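Local coordinates for cupin 2 conserved barrel domain protein (Planctomyces limnophilus, PDB 4H7L) that is of unknown function but binds a copper(II) ion within a cupin barrel, in a family of Pac13-like cupins, at residues S23-V28 with W34-F39; S48-Q53 with P118-A123; E68-L73 with V102-V107; H78-I81 with Q86-P89. One frame throughout, in Å; residues are numbered along the deposited sequence.

In the fold
Interactions 2 and 3 are buried, each centred about 6 Å from the middle of the chain, whereas interaction 1 is a surface contact and interaction 4 only partly buried. Interactions 1 and 2 share a sheet, since strands 33-38 and 48-54 are neighbours and bond to each other through their backbones. Strand 104-107 of interaction 3 likewise pairs with strand 80-83 of interaction 4, while strand 67-72 belongs to the other sheet, so interaction 3 spans the barrel. Chemistry follows place: copper ligation inside, an aromatic pair and a serine hydrogen bond where a loop meets strand 48-54, and backbone pairing at the two outlying contacts, joined in interaction 1 by a glutamine amide.

Interaction 1: residues S23-V28 with W34-F39; sequences SEIEAV and WAQRAF
With CG anti to its carbonyl carbon and beside the backbone N (chi1 -69°), and the chain extended beyond it, Gln36 carries its amide out from strand 33-38 to the loop that holds Ser23 and Ile25. There NE2 serves two carbonyls. The bond from Gln36 NE2 to Ile25 O, 2.8 Å, is nearly straight and lies in the amide plane of the glutamine, reaching a lone pair of the oxygen; the one from NE2 to Ser23 O, 2.9 Å, is bent and weak. A glutamine suits this place because one amide nitrogen offers two hydrogens to a loop that turns two of its carbonyls to the same point. An alanine at Gln36 would remove the amide and with it both N-H groups, and is likely to leave the carbonyls of Ser23 and Ile25 without this partner, setting the loop freer to move. The loop then becomes the edge of a sheet: Val28 and Ala35 form an antiparallel hydrogen-bonded pair at the start of the hairpin 28-30/33-38, with Val28 N to Ala35 O 2.9 Å and Ala35 N to Val28 O 2.7 Å. Beside this pairing, Ala27 sets its small CB 3.7 Å from Gln36 CG, and Val28 CG1 lies 3.6 Å from Arg37 NH1. Further along, Ile25 slides past Gln36 in the opposite direction, and its CD1 rests 3.9 Å from Ala38 CB. On the far side of strand 33-38, strand 48-54 continues the sheet.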
loop_
_atom_site.group_PDB
_atom_site.type_symbol
_atom_site.label_atom_id
_atom_site.label_comp_id
_atom_site.label_asym_id
_atom_site.label_seq_id
_atom_site.Cartn_x
_atom_site.Cartn_y
_atom_site.Cartn_z
ATOM N N SER B 23 -7.879 -8.041 7.416
ATOM C CA SER B 23 -8.485 -9.355 7.247
ATOM C C SER B 23 -9.788 -9.511 8.029
ATOM O O SER B 23 -10.629 -10.337 7.676
ATOM C CB SER B 23 -7.496 -10.450 7.655
ATOM O OG SER B 23 -6.765 -10.071 8.804
ATOM N N GLU B 24 -9.963 -8.720 9.083
ATOM C CA GLU B 24 -11.162 -8.826 9.912
ATOM C C GLU B 24 -12.264 -7.855 9.494
ATOM O O GLU B 24 -13.425 -8.039 9.859
ATOM C CB GLU B 24 -10.819 -8.623 11.388
ATOM C CG GLU B 24 -10.050 -9.783 12.003
ATOM C CD GLU B 24 -10.043 -9.738 13.521
ATOM O OE1 GLU B 24 -10.950 -10.340 14.142
ATOM O OE2 GLU B 24 -9.130 -9.104 14.095
ATOM N N ILE B 25 -11.909 -6.825 8.736
ATOM C CA ILE B 25 -12.904 -5.895 8.213
ATOM C C ILE B 25 -14.002 -6.654 7.470
ATOM O O ILE B 25 -13.729 -7.634 6.773
ATOM C CB ILE B 25 -12.266 -4.879 7.247
ATOM C CG1 ILE B 25 -11.459 -3.840 8.025
ATOM C CG2 ILE B 25 -13.337 -4.188 6.410
ATOM C CD1 ILE B 25 -10.699 -2.877 7.138
ATOM N N GLU B 26 -15.242 -6.204 7.620
ATOM C CA GLU B 26 -16.350 -6.789 6.876
ATOM C C GLU B 26 -16.093 -6.603 5.386
ATOM O O GLU B 26 -15.941 -5.479 4.912
ATOM C CB GLU B 26 -17.671 -6.125 7.266
ATOM C CG GLU B 26 -18.910 -6.807 6.693
ATOM C CD GLU B 26 -19.387 -7.972 7.540
ATOM O OE1 GLU B 26 -18.614 -8.937 7.713
ATOM O OE2 GLU B 26 -20.535 -7.921 8.037
ATOM N N ALA B 27 -16.040 -7.710 4.651
ATOM C CA ALA B 27 -15.760 -7.667 3.220
ATOM C C ALA B 27 -16.991 -7.244 2.428
ATOM O O ALA B 27 -18.106 -7.676 2.713
ATOM C CB ALA B 27 -15.267 -9.020 2.742
ATOM N N VAL B 28 -16.778 -6.397 1.430
ATOM C CA VAL B 28 -17.861 -5.902 0.591
ATOM C C VAL B 28 -17.655 -6.337 -0.849
ATOM O O VAL B 28 -16.529 -6.387 -1.338
ATOM C CB VAL B 28 -17.945 -4.366 0.635
ATOM C CG1 VAL B 28 -18.660 -3.830 -0.597
ATOM C CG2 VAL B 28 -18.642 -3.913 1.907
ATOM N N TRP B 34 -14.109 -9.153 -3.926
ATOM C CA TRP B 34 -14.396 -8.692 -2.571
ATOM C C TRP B 34 -13.340 -7.712 -2.070
ATOM O O TRP B 34 -12.143 -7.944 -2.225
ATOM C CB TRP B 34 -14.483 -9.883 -1.616
ATOM C CG TRP B 34 -15.547 -10.854 -1.993
ATOM C CD1 TRP B 34 -15.410 -11.953 -2.787
ATOM C CD2 TRP B 34 -16.923 -10.812 -1.600
ATOM N NE1 TRP B 34 -16.613 -12.600 -2.911
ATOM C CE2 TRP B 34 -17.559 -11.920 -2.190
ATOM C CE3 TRP B 34 -17.677 -9.946 -0.802
ATOM C CZ2 TRP B 34 -18.914 -12.186 -2.009
ATOM C CZ3 TRP B 34 -19.021 -10.211 -0.625
ATOM C CH2 TRP B 34 -19.626 -11.323 -1.224
ATOM N N ALA B 35 -13.794 -6.623 -1.458
ATOM C CA ALA B 35 -12.894 -5.587 -0.966
ATOM C C ALA B 35 -13.040 -5.394 0.541
ATOM O O ALA B 35 -14.149 -5.357 1.070
ATOM C CB ALA B 35 -13.165 -4.276 -1.685
ATOM N N GLN B 36 -11.909 -5.275 1.227
ATOM C CA GLN B 36 -11.898 -4.932 2.643
ATOM C C GLN B 36 -11.195 -3.585 2.789
ATOM O O GLN B 36 -9.967 -3.506 2.807
ATOM C CB GLN B 36 -11.212 -6.031 3.460
ATOM C CG GLN B 36 -12.024 -7.327 3.508
ATOM C CD GLN B 36 -11.278 -8.492 4.143
ATOM O OE1 GLN B 36 -10.379 -9.070 3.538
ATOM N NE2 GLN B 36 -11.664 -8.852 5.359
ATOM N N ARG B 37 -11.993 -2.528 2.884
ATOM C CA ARG B 37 -11.496 -1.167 2.719
ATOM C C ARG B 37 -11.185 -0.487 4.050
ATOM O O ARG B 37 -11.988 -0.520 4.978
ATOM C CB ARG B 37 -12.517 -0.340 1.932
ATOM C CG ARG B 37 -13.029 -1.033 0.669
ATOM C CD ARG B 37 -13.711 -0.053 -0.275
ATOM N NE ARG B 37 -14.009 -0.651 -1.576
ATOM C CZ ARG B 37 -15.173 -1.203 -1.919
ATOM N NH1 ARG B 37 -16.189 -1.249 -1.066
ATOM N NH2 ARG B 37 -15.327 -1.714 -3.131
ATOM N N ALA B 38 -10.014 0.138 4.127
ATOM C CA ALA B 38 -9.578 0.817 5.342
ATOM C C ALA B 38 -9.192 2.264 5.073
ATOM O O ALA B 38 -8.786 2.613 3.965
ATOM C CB ALA B 38 -8.404 0.078 5.960
ATOM N N PHE B 39 -9.328 3.099 6.098
ATOM C CA PHE B 39 -8.851 4.477 6.056
ATOM C C PHE B 39 -9.544 5.320 4.994
ATOM O O PHE B 39 -8.890 6.026 4.233
ATOM C CB PHE B 39 -7.335 4.499 5.842
ATOM C CG PHE B 39 -6.577 3.688 6.853
ATOM C CD1 PHE B 39 -6.707 3.948 8.203
ATOM C CD2 PHE B 39 -5.740 2.665 6.455
ATOM C CE1 PHE B 39 -6.020 3.204 9.136
ATOM C CE2 PHE B 39 -5.048 1.915 7.385
ATOM C CZ PHE B 39 -5.186 2.186 8.727
#

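Interaction 2: residues S48-Q53 with P118-A123; sequences SVHYTQ and PPFDPA
Ser48, the first residue of the segment, turns its side chain to the loop 118-123, where OG accepts a hydrogen bond from Phe120 N at 2.7 Å. The same oxygen sits 3.1 Å from Pro119 CA, so the short serine side chain meets the loop's backbone closely; a weak bond to Phe39 O gives OG a second partner. Two residues on, His50 emerges from the same face of the strand. Its CG stands anti to the carbonyl carbon (chi1 -55°), which carries the imidazole toward Phe120. His50 NE2 then comes over one face of the phenyl ring, 3.4 Å from Phe120 CG. With centroids 5.0 Å apart and planes at 80°, this is a T-shaped pair in which histidine gives the edge and phenylalanine the face. Strand 48-54 lies between strands 33-38 and 110-117 in the cupin barrel, and the loop that follows strand 110-117 folds back across its beginning. A flat, apolar phenylalanine suits this turn-back because one face can receive the histidine while Arg37 of strand 33-38 also packs on it. The Phe120 side chain lies about 5 Å from that of the copper ligand Glu68 (nearest atoms). Beyond the ring, Asp121 OD1 accepts from Ala123 N, 3.1 Å, in an Asx turn.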
loop_
_atom_site.group_PDB
_atom_site.type_symbol
_atom_site.label_atom_id
_atom_site.label_comp_id
_atom_site.label_asym_id
_atom_site.label_seq_id
_atom_site.Cartn_x
_atom_site.Cartn_y
_atom_site.Cartn_z
ATOM N N SER B 48 -6.502 5.759 0.972
ATOM C CA SER B 48 -7.258 4.610 1.437
ATOM C C SER B 48 -6.413 3.384 1.168
ATOM O O SER B 48 -5.586 3.389 0.261
ATOM C CB SER B 48 -8.585 4.491 0.690
ATOM O OG SER B 48 -9.383 5.640 0.882
ATOM N N VAL B 49 -6.624 2.330 1.946
ATOM C CA VAL B 49 -5.922 1.077 1.716
ATOM C C VAL B 49 -6.904 -0.087 1.716
ATOM O O VAL B 49 -7.528 -0.390 2.732
ATOM C CB VAL B 49 -4.821 0.849 2.762
ATOM C CG1 VAL B 49 -4.158 -0.501 2.547
ATOM C CG2 VAL B 49 -3.791 1.960 2.675
ATOM N N HIS B 50 -7.048 -0.719 0.557
ATOM C CA HIS B 50 -7.955 -1.844 0.388
ATOM C C HIS B 50 -7.171 -3.148 0.342
ATOM O O HIS B 50 -6.087 -3.209 -0.237
ATOM C CB HIS B 50 -8.729 -1.717 -0.924
ATOM C CG HIS B 50 -9.473 -0.426 -1.078
ATOM N ND1 HIS B 50 -9.564 0.514 -0.077
ATOM C CD2 HIS B 50 -10.165 0.074 -2.129
ATOM C CE1 HIS B 50 -10.280 1.541 -0.504
ATOM N NE2 HIS B 50 -10.657 1.296 -1.744
ATOM N N TYR B 51 -7.725 -4.186 0.953
ATOM C CA TYR B 51 -7.220 -5.540 0.784
ATOM C C TYR B 51 -8.262 -6.276 -0.047
ATOM O O TYR B 51 -9.349 -6.590 0.435
ATOM C CB TYR B 51 -7.003 -6.198 2.143
ATOM C CG TYR B 51 -6.646 -7.666 2.091
ATOM C CD1 TYR B 51 -5.429 -8.089 1.589
ATOM C CD2 TYR B 51 -7.518 -8.622 2.575
ATOM C CE1 TYR B 51 -5.098 -9.426 1.553
ATOM C CE2 TYR B 51 -7.198 -9.961 2.548
ATOM C CZ TYR B 51 -5.984 -10.359 2.036
ATOM O OH TYR B 51 -5.653 -11.693 2.007
ATOM N N THR B 52 -7.930 -6.532 -1.306
ATOM C CA THR B 52 -8.935 -6.888 -2.297
ATOM C C THR B 52 -8.708 -8.257 -2.915
ATOM O O THR B 52 -7.611 -8.577 -3.369
ATOM C CB THR B 52 -8.971 -5.845 -3.430
ATOM O OG1 THR B 52 -9.325 -4.563 -2.896
ATOM C CG2 THR B 52 -9.977 -6.240 -4.498
ATOM N N GLN B 53 -9.771 -9.054 -2.939
ATOM C CA GLN B 53 -9.746 -10.370 -3.561
ATOM C C GLN B 53 -10.351 -10.304 -4.957
ATOM O O GLN B 53 -11.539 -10.023 -5.111
ATOM C CB GLN B 53 -10.537 -11.368 -2.712
ATOM C CG GLN B 53 -10.009 -11.541 -1.297
ATOM C CD GLN B 53 -8.682 -12.263 -1.265
ATOM O OE1 GLN B 53 -8.098 -12.554 -2.310
ATOM N NE2 GLN B 53 -8.198 -12.565 -0.067
ATOM N N PRO B 118 -6.586 10.614 -3.801
ATOM C CA PRO B 118 -6.869 10.745 -2.371
ATOM C C PRO B 118 -7.769 9.598 -1.923
ATOM O O PRO B 118 -7.980 8.660 -2.695
ATOM C CB PRO B 118 -7.607 12.087 -2.271
ATOM C CG PRO B 118 -7.431 12.760 -3.605
ATOM C CD PRO B 118 -7.254 11.658 -4.593
ATOM N N PRO B 119 -8.300 9.666 -0.696
ATOM C CA PRO B 119 -9.102 8.541 -0.220
ATOM C C PRO B 119 -10.156 8.108 -1.234
ATOM O O PRO B 119 -10.770 8.942 -1.895
ATOM C CB PRO B 119 -9.751 9.091 1.054
ATOM C CG PRO B 119 -8.786 10.124 1.535
ATOM C CD PRO B 119 -8.245 10.761 0.288
ATOM N N PHE B 120 -10.350 6.799 -1.338
ATOM C CA PHE B 120 -11.255 6.198 -2.311
ATOM C C PHE B 120 -12.675 6.773 -2.300
ATOM O O PHE B 120 -13.282 6.946 -1.248
ATOM C CB PHE B 120 -11.301 4.691 -2.065
ATOM C CG PHE B 120 -12.424 3.997 -2.758
ATOM C CD1 PHE B 120 -12.300 3.599 -4.075
ATOM C CD2 PHE B 120 -13.598 3.727 -2.085
ATOM C CE1 PHE B 120 -13.334 2.951 -4.712
ATOM C CE2 PHE B 120 -14.638 3.080 -2.713
ATOM C CZ PHE B 120 -14.508 2.690 -4.031
ATOM N N ASP B 121 -13.189 7.056 -3.495
ATOM C CA ASP B 121 -14.553 7.541 -3.681
ATOM C C ASP B 121 -15.230 6.700 -4.766
ATOM O O ASP B 121 -14.830 6.747 -5.929
ATOM C CB ASP B 121 -14.532 9.022 -4.078
ATOM C CG ASP B 121 -15.886 9.532 -4.540
ATOM O OD1 ASP B 121 -16.919 8.946 -4.153
ATOM O OD2 ASP B 121 -15.916 10.529 -5.293
ATOM N N PRO B 122 -16.263 5.929 -4.391
ATOM C CA PRO B 122 -16.878 4.981 -5.327
ATOM C C PRO B 122 -17.560 5.663 -6.512
ATOM O O PRO B 122 -17.775 5.030 -7.544
ATOM C CB PRO B 122 -17.912 4.262 -4.460
ATOM C CG PRO B 122 -18.271 5.249 -3.416
ATOM C CD PRO B 122 -17.005 6.000 -3.119
ATOM N N ALA B 123 -17.891 6.940 -6.364
ATOM C CA ALA B 123 -18.523 7.690 -7.440
ATOM C C ALA B 123 -17.598 7.826 -8.647
ATOM O O ALA B 123 -18.063 8.028 -9.770
ATOM C CB ALA B 123 -18.927 9.059 -6.944
#

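Interaction 3: residues E68-L73 with V102-V107; sequences EIYVVL and VRHRIV. With CU (copper (II) ion), chain D.
Metal ligation joins Glu68 and His104. Glu68 OE2 and His104 NE2 each bind the copper ion at 2.2 Å, and His61 and His63 complete the site, a three-histidine, one-glutamate set of the kind familiar in cupins. The two ligand atoms lie close together because both grip the same ion; they share no hydrogen bond. Their side chains cross at about a right angle, with the carboxylate and imidazole planes 66° apart.

Hydrogen bonds form a second shell. Tyr70 OH donates to Glu68 OE2 at 3.1 Å, coming from above the carboxylate plane, while Asn114 holds Glu68 OE1. On the other strand His104 takes the crowded position, CG between the backbone N and the carbonyl carbon (chi1 63°), and its ND1 donates to Val102 O at 2.8 Å, close to the ring plane and nearly straight. This bond fixes the rotation of the imidazole and leaves NE2 for the metal.

Packing fills the remainder. Tyr70 OH approaches the edge of His104, 3.3 Å from CD2, and the Tyr70 ring slides past Ile106, whose CD1 lies 3.9 Å from Tyr70 CD2. Tyrosine suits this buried place by joining an apolar ring to a polar tip. A phenylalanine in place of Tyr70 would keep the ring but lack the hydroxyl, and would probably leave Glu68 OE2 without its second-shell donor, freer to turn at the metal.

The hydrogen given by Tyr70 probably lowers the electron density on OE2 somewhat, while the carbonyl facing ND1 would tend to make His104 a stronger donor to copper.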
loop_
_atom_site.group_PDB
_atom_site.type_symbol
_atom_site.label_atom_id
_atom_site.label_comp_id
_atom_site.label_asym_id
_atom_site.label_seq_id
_atom_site.Cartn_x
_atom_site.Cartn_y
_atom_site.Cartn_z
ATOM N N GLU B 68 -4.252 4.965 -8.328
ATOM C CA GLU B 68 -4.216 3.739 -7.549
ATOM C C GLU B 68 -2.847 3.082 -7.656
ATOM O O GLU B 68 -2.164 3.212 -8.668
ATOM C CB GLU B 68 -5.308 2.777 -8.031
ATOM C CG GLU B 68 -6.724 3.308 -7.842
ATOM C CD GLU B 68 -7.797 2.282 -8.187
ATOM O OE1 GLU B 68 -8.737 2.121 -7.378
ATOM O OE2 GLU B 68 -7.715 1.644 -9.264
ATOM N N ILE B 69 -2.443 2.400 -6.593
ATOM C CA ILE B 69 -1.237 1.590 -6.630
ATOM C C ILE B 69 -1.559 0.196 -6.130
ATOM O O ILE B 69 -1.827 0.001 -4.947
ATOM C CB ILE B 69 -0.110 2.172 -5.763
ATOM C CG1 ILE B 69 0.266 3.573 -6.245
ATOM C CG2 ILE B 69 1.106 1.252 -5.804
ATOM C CD1 ILE B 69 1.333 4.232 -5.396
ATOM N N TYR B 70 -1.540 -0.770 -7.040
ATOM C CA TYR B 70 -1.781 -2.159 -6.681
ATOM C C TYR B 70 -0.473 -2.802 -6.244
ATOM O O TYR B 70 0.567 -2.587 -6.860
ATOM C CB TYR B 70 -2.340 -2.940 -7.874
ATOM C CG TYR B 70 -3.719 -2.524 -8.349
ATOM C CD1 TYR B 70 -4.400 -1.465 -7.767
ATOM C CD2 TYR B 70 -4.345 -3.210 -9.383
ATOM C CE1 TYR B 70 -5.661 -1.097 -8.208
ATOM C CE2 TYR B 70 -5.605 -2.852 -9.827
ATOM C CZ TYR B 70 -6.258 -1.795 -9.237
ATOM O OH TYR B 70 -7.514 -1.437 -9.677
ATOM N N VAL B 71 -0.523 -3.579 -5.173
ATOM C CA VAL B 71 0.605 -4.419 -4.791
ATOM C C VAL B 71 0.146 -5.868 -4.729
ATOM O O VAL B 71 -0.630 -6.239 -3.848
ATOM C CB VAL B 71 1.172 -4.029 -3.416
ATOM C CG1 VAL B 71 2.361 -4.909 -3.069
ATOM C CG2 VAL B 71 1.567 -2.564 -3.394
ATOM N N VAL B 72 0.628 -6.690 -5.656
ATOM C CA VAL B 72 0.208 -8.089 -5.719
ATOM C C VAL B 72 0.794 -8.913 -4.575
ATOM O O VAL B 72 2.008 -8.952 -4.390
ATOM C CB VAL B 72 0.622 -8.743 -7.046
ATOM C CG1 VAL B 72 0.198 -10.205 -7.066
ATOM C CG2 VAL B 72 0.018 -7.992 -8.222
ATOM N N LEU B 73 -0.073 -9.578 -3.816
ATOM C CA LEU B 73 0.366 -10.439 -2.724
ATOM C C LEU B 73 0.383 -11.907 -3.150
ATOM O O LEU B 73 1.275 -12.665 -2.767
ATOM C CB LEU B 73 -0.529 -10.248 -1.496
ATOM C CG LEU B 73 -0.539 -8.831 -0.912
ATOM C CD1 LEU B 73 -1.210 -8.819 0.451
ATOM C CD2 LEU B 73 0.865 -8.255 -0.817
ATOM N N VAL B 102 -5.907 6.166 -16.859
ATOM C CA VAL B 102 -5.378 4.900 -17.344
ATOM C C VAL B 102 -6.430 3.802 -17.224
ATOM O O VAL B 102 -6.792 3.404 -16.121
ATOM C CB VAL B 102 -4.118 4.481 -16.567
ATOM C CG1 VAL B 102 -3.744 3.042 -16.892
ATOM C CG2 VAL B 102 -2.967 5.420 -16.888
ATOM N N ARG B 103 -6.931 3.325 -18.361
ATOM C CA ARG B 103 -7.870 2.206 -18.369
ATOM C C ARG B 103 -7.180 0.981 -17.788
ATOM O O ARG B 103 -6.038 0.689 -18.132
ATOM C CB ARG B 103 -8.348 1.900 -19.789
ATOM C CG ARG B 103 -9.508 2.758 -20.274
ATOM C CD ARG B 103 -9.155 4.240 -20.359
ATOM N NE ARG B 103 -10.241 5.008 -20.967
ATOM C CZ ARG B 103 -10.299 6.338 -21.023
ATOM N NH1 ARG B 103 -9.338 7.087 -20.497
ATOM N NH2 ARG B 103 -11.334 6.926 -21.601
ATOM N N HIS B 104 -7.867 0.262 -16.909
ATOM C CA HIS B 104 -7.239 -0.867 -16.238
ATOM C C HIS B 104 -8.230 -1.905 -15.736
ATOM O O HIS B 104 -9.398 -1.604 -15.486
ATOM C CB HIS B 104 -6.373 -0.382 -15.065
ATOM C CG HIS B 104 -7.144 0.304 -13.978
ATOM N ND1 HIS B 104 -7.588 1.603 -14.090
ATOM C CD2 HIS B 104 -7.542 -0.125 -12.756
ATOM C CE1 HIS B 104 -8.233 1.944 -12.988
ATOM N NE2 HIS B 104 -8.223 0.913 -12.163
ATOM N N ARG B 105 -7.738 -3.134 -15.599
ATOM C CA ARG B 105 -8.461 -4.205 -14.926
ATOM C C ARG B 105 -7.533 -5.395 -14.743
ATOM O O ARG B 105 -6.525 -5.516 -15.438
ATOM C CB ARG B 105 -9.679 -4.644 -15.726
ATOM C CG ARG B 105 -9.332 -5.281 -17.050
ATOM C CD ARG B 105 -10.448 -6.168 -17.548
ATOM N NE ARG B 105 -10.165 -6.641 -18.895
ATOM C CZ ARG B 105 -11.073 -7.132 -19.728
ATOM N NH1 ARG B 105 -12.345 -7.217 -19.362
ATOM N NH2 ARG B 105 -10.708 -7.531 -20.938
ATOM N N ILE B 106 -7.877 -6.271 -13.806
ATOM C CA ILE B 106 -7.125 -7.498 -13.598
ATOM C C ILE B 106 -7.855 -8.684 -14.227
ATOM O O ILE B 106 -9.083 -8.718 -14.286
ATOM C CB ILE B 106 -6.868 -7.747 -12.105
ATOM C CG1 ILE B 106 -5.770 -6.802 -11.616
ATOM C CG2 ILE B 106 -6.454 -9.192 -11.862
ATOM C CD1 ILE B 106 -5.503 -6.874 -10.133
ATOM N N VAL B 107 -7.080 -9.648 -14.707
ATOM C CA VAL B 107 -7.622 -10.814 -15.390
ATOM C C VAL B 107 -7.084 -12.059 -14.706
ATOM O O VAL B 107 -5.874 -12.205 -14.541
ATOM C CB VAL B 107 -7.219 -10.811 -16.874
ATOM C CG1 VAL B 107 -7.687 -12.081 -17.566
ATOM C CG2 VAL B 107 -7.787 -9.579 -17.567
HETATM CU CU CU D . -9.524 1.035 -10.336
#

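Interaction 4: residues H78-I81 with Q86-P89; sequences HATI and QSYP
Ile81 and Tyr88 exchange two backbone hydrogen bonds, Ile81 N to Tyr88 O at 2.7 Å and Tyr88 N to Ile81 O at 2.9 Å. They form an antiparallel hydrogen-bonded pair in the hairpin made of strands 80-83 and 86-89. The next pair, Thr80 with Pro89, is of the non-hydrogen-bonded kind. Proline is well suited to such a position, since its ring nitrogen has no hydrogen to give and the pairing there asks for none. The CA atoms of these two residues are drawn to 4.1 Å. Two longer contacts of CA-H...O type lie beside these bonds: Pro89 CA lies 3.6 Å from Ala79 O, and Ser87 CA lies 3.5 Å from Ile81 O.

One polar contact links side chains. Thr80 keeps OG1 between its backbone N and carbonyl carbon (chi1 66°), and from there the hydroxyl gives a weak hydrogen bond to Ser87 OG, 3.3 Å away. Small hydroxylated residues fit this flank of the hairpin, where they can meet each other across the two strands.

On the other face Ile81 and Tyr88 lie together. Ile81 CG2 comes 4.0 Å from Tyr88 CB, so the branched methyl meets the root of the tyrosine, not its ring. Isoleucine serves the buried end of this pair, also packing on Leu90, and both residues touch Met19 of the second subunit.

Within its three-stranded sheet strand 80-83 is the middle member, flanked by 86-89 and by 104-107, to which Thr80 bonds through its backbone at Val107.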
loop_
_atom_site.group_PDB
_atom_site.type_symbol
_atom_site.label_atom_id
_atom_site.label_comp_id
_atom_site.label_asym_id
_atom_site.label_seq_id
_atom_site.Cartn_x
_atom_site.Cartn_y
_atom_site.Cartn_z
ATOM N N HIS B 78 -0.722 -17.231 -14.760
ATOM C CA HIS B 78 -1.205 -16.560 -15.968
ATOM C C HIS B 78 -2.122 -15.376 -15.694
ATOM O O HIS B 78 -2.693 -14.811 -16.625
ATOM C CB HIS B 78 -1.937 -17.537 -16.890
ATOM C CG HIS B 78 -1.145 -18.756 -17.232
ATOM N ND1 HIS B 78 -1.560 -20.030 -16.907
ATOM C CD2 HIS B 78 0.039 -18.898 -17.872
ATOM C CE1 HIS B 78 -0.666 -20.903 -17.333
ATOM N NE2 HIS B 78 0.315 -20.242 -17.921
ATOM N N ALA B 79 -2.276 -14.995 -14.431
ATOM C CA ALA B 79 -3.061 -13.809 -14.127
ATOM C C ALA B 79 -2.297 -12.615 -14.672
ATOM O O ALA B 79 -1.070 -12.581 -14.617
ATOM C CB ALA B 79 -3.284 -13.673 -12.638
ATOM N N THR B 80 -3.019 -11.646 -15.221
ATOM C CA THR B 80 -2.383 -10.463 -15.781
ATOM C C THR B 80 -3.080 -9.195 -15.328
ATOM O O THR B 80 -4.127 -9.234 -14.682
ATOM C CB THR B 80 -2.409 -10.483 -17.320
ATOM O OG1 THR B 80 -3.762 -10.377 -17.778
ATOM C CG2 THR B 80 -1.794 -11.764 -17.854
ATOM N N ILE B 81 -2.481 -8.067 -15.679
ATOM C CA ILE B 81 -3.113 -6.775 -15.496
ATOM C C ILE B 81 -3.127 -6.104 -16.856
ATOM O O ILE B 81 -2.172 -6.229 -17.622
ATOM C CB ILE B 81 -2.358 -5.909 -14.472
ATOM C CG1 ILE B 81 -3.099 -4.594 -14.237
ATOM C CG2 ILE B 81 -0.938 -5.637 -14.941
ATOM C CD1 ILE B 81 -2.759 -3.943 -12.922
ATOM N N GLN B 86 -2.845 -2.925 -22.882
ATOM C CA GLN B 86 -1.630 -3.730 -22.888
ATOM C C GLN B 86 -1.650 -4.697 -21.711
ATOM O O GLN B 86 -2.027 -4.327 -20.602
ATOM C CB GLN B 86 -0.396 -2.832 -22.810
ATOM C CG GLN B 86 -0.263 -1.866 -23.972
ATOM C CD GLN B 86 -0.070 -2.581 -25.291
ATOM O OE1 GLN B 86 0.696 -3.539 -25.383
ATOM N NE2 GLN B 86 -0.775 -2.127 -26.318
ATOM N N SER B 87 -1.233 -5.934 -21.952
ATOM C CA SER B 87 -1.313 -6.975 -20.933
ATOM C C SER B 87 0.053 -7.300 -20.333
ATOM O O SER B 87 1.040 -7.433 -21.050
ATOM C CB SER B 87 -1.925 -8.242 -21.527
ATOM O OG SER B 87 -2.375 -9.110 -20.503
ATOM N N TYR B 88 0.092 -7.428 -19.009
ATOM C CA TYR B 88 1.314 -7.788 -18.297
ATOM C C TYR B 88 1.022 -8.827 -17.226
ATOM O O TYR B 88 0.017 -8.734 -16.527
ATOM C CB TYR B 88 1.929 -6.559 -17.631
ATOM C CG TYR B 88 2.211 -5.428 -18.583
ATOM C CD1 TYR B 88 3.393 -5.384 -19.312
ATOM C CD2 TYR B 88 1.297 -4.400 -18.755
ATOM C CE1 TYR B 88 3.656 -4.347 -20.183
ATOM C CE2 TYR B 88 1.550 -3.362 -19.629
ATOM C CZ TYR B 88 2.731 -3.336 -20.334
ATOM O OH TYR B 88 2.981 -2.299 -21.199
ATOM N N PRO B 89 1.909 -9.819 -17.083
ATOM C CA PRO B 89 1.728 -10.871 -16.077
ATOM C C PRO B 89 1.920 -10.373 -14.647
ATOM O O PRO B 89 2.777 -9.528 -14.391
ATOM C CB PRO B 89 2.818 -11.885 -16.432
ATOM C CG PRO B 89 3.850 -11.097 -17.156
ATOM C CD PRO B 89 3.103 -10.048 -17.913
#